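Protein grindelwald (Drosophila melanogaster, PDB 6ZSY) acts as a receptor for the TNF cytokine Eiger, which it binds through its extracellular cysteine-rich domain, and contributes to JNK signalling and Eiger-induced apoptosis. Local coordinates at residues Cys25-Cys28 with Ile29-Cys32. Numbering follows the deposited sequence.
Sequences CHPC and IEVC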
loop_
_atom_site.group_PDB
_atom_site.type_symbol
_atom_site.label_atom_id
_atom_site.label_comp_id
_atom_site.label_asym_id
_atom_site.label_seq_id
_atom_site.Cartn_x
_atom_site.Cartn_y
_atom_site.Cartn_z
ATOM N N CYS A 25 -1.875 7.208 -3.490
ATOM C CA CYS A 25 -2.163 5.772 -3.575
ATOM C C CYS A 25 -0.967 5.009 -4.129
ATOM O O CYS A 25 -0.379 5.463 -5.104
ATOM C CB CYS A 25 -3.377 5.514 -4.455
ATOM S SG CYS A 25 -4.893 6.350 -3.917
ATOM N N HIS A 26 -0.635 3.914 -3.533
ATOM C CA HIS A 26 0.512 3.105 -3.982
ATOM C C HIS A 26 0.042 1.653 -4.086
ATOM O O HIS A 26 -0.851 1.186 -3.385
ATOM C CB HIS A 26 1.730 3.156 -3.063
ATOM C CG HIS A 26 2.534 4.420 -3.200
ATOM N ND1 HIS A 26 3.851 4.495 -3.550
ATOM C CD2 HIS A 26 2.171 5.718 -2.972
ATOM C CE1 HIS A 26 4.194 5.749 -3.554
ATOM N NE2 HIS A 26 3.198 6.582 -3.193
ATOM N N PRO A 27 0.693 0.900 -4.972
ATOM C CA PRO A 27 0.274 -0.516 -5.181
ATOM C C PRO A 27 0.653 -1.412 -4.025
ATOM O O PRO A 27 1.791 -1.455 -3.585
ATOM C CB PRO A 27 0.984 -0.944 -6.465
ATOM C CG PRO A 27 1.862 0.159 -6.844
ATOM C CD PRO A 27 1.688 1.316 -5.970
ATOM N N CYS A 28 -0.319 -2.239 -3.612
ATOM C CA CYS A 28 -0.061 -3.228 -2.581
ATOM C C CYS A 28 0.924 -4.305 -3.040
ATOM O O CYS A 28 1.699 -4.800 -2.244
ATOM C CB CYS A 28 -1.358 -3.882 -2.118
ATOM S SG CYS A 28 -2.280 -2.849 -0.939
ATOM N N ILE A 29 0.857 -4.694 -4.327
ATOM C CA ILE A 29 1.698 -5.793 -4.755
ATOM C C ILE A 29 3.144 -5.443 -4.532
ATOM O O ILE A 29 4.042 -6.257 -4.210
ATOM C CB ILE A 29 1.435 -6.158 -6.202
ATOM C CG1 ILE A 29 2.047 -7.538 -6.558
ATOM C CG2 ILE A 29 1.935 -5.100 -7.169
ATOM C CD1 ILE A 29 1.747 -7.919 -8.011
ATOM N N GLU A 30 3.502 -4.209 -4.737
ATOM C CA GLU A 30 4.866 -3.770 -4.588
ATOM C C GLU A 30 5.354 -3.888 -3.171
ATOM O O GLU A 30 6.448 -4.419 -2.933
ATOM C CB GLU A 30 5.043 -2.310 -5.122
ATOM C CG GLU A 30 4.897 -2.390 -6.632
ATOM C CD GLU A 30 5.328 -1.092 -7.299
ATOM O OE1 GLU A 30 5.789 -0.215 -6.535
ATOM O OE2 GLU A 30 5.174 -1.039 -8.522
ATOM N N VAL A 31 4.576 -3.411 -2.201
ATOM C CA VAL A 31 4.985 -3.444 -0.801
ATOM C C VAL A 31 4.984 -4.841 -0.204
ATOM O O VAL A 31 5.704 -5.093 0.786
ATOM C CB VAL A 31 4.093 -2.394 -0.096
ATOM C CG1 VAL A 31 2.694 -2.907 0.171
ATOM C CG2 VAL A 31 4.819 -1.965 1.160
ATOM N N CYS A 32 4.160 -5.721 -0.788
ATOM C CA CYS A 32 4.039 -7.091 -0.239
ATOM C C CYS A 32 4.949 -8.121 -0.903
ATOM O O CYS A 32 5.178 -9.157 -0.281
ATOM C CB CYS A 32 2.600 -7.560 -0.386
ATOM S SG CYS A 32 1.478 -6.734 0.800
#
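The carbonyl oxygen of C28 accepts a hydrogen bond from the backbone N of C32, O to N 3.0 Å, the i to i+4 link of a single helical turn that starts directly after strand 24-27, with P27 at its N-cap. The C=O...N angle of 165° brings the donor in almost end-on to the carbonyl, although the bond is bent at the hydrogen, with an N-H...O angle of 144°. C32 CB lies 3.4 Å from C28 O, with SG a little farther. On another face of the turn, the E30 side chain, its CG beside the backbone N (chi1 -70°) and the chain extended beyond, reaches back to the P27 ring, crossing it at a slant. The E30 carboxylate lies against P27 CG, with CD 3.7 Å and OE2 3.9 Å from that CG, while its OE1 is held by a hydrogen bond from N38 ND2. Were E30 replaced by an alanine, the N38 amide would probably lose this acceptor and P27 CG its carboxylate neighbour. I29 CG2 adds a looser apolar contact with P27 CB at 4.3 Å. V31 touches F17 of strand 16-19 and L43 of helix 41-48. Disulfides C28-C48 and C32-C44, spaced one helical turn apart on helix 28-32, tie it twice to helix 41-48, whereas C25-C11 secures the preceding strand. Such a small hairpin and paired short helices, cross-linked by cystines, typify a disulfide-rich extracellular module, here the cysteine-rich domain through which this TNF receptor binds its ligand.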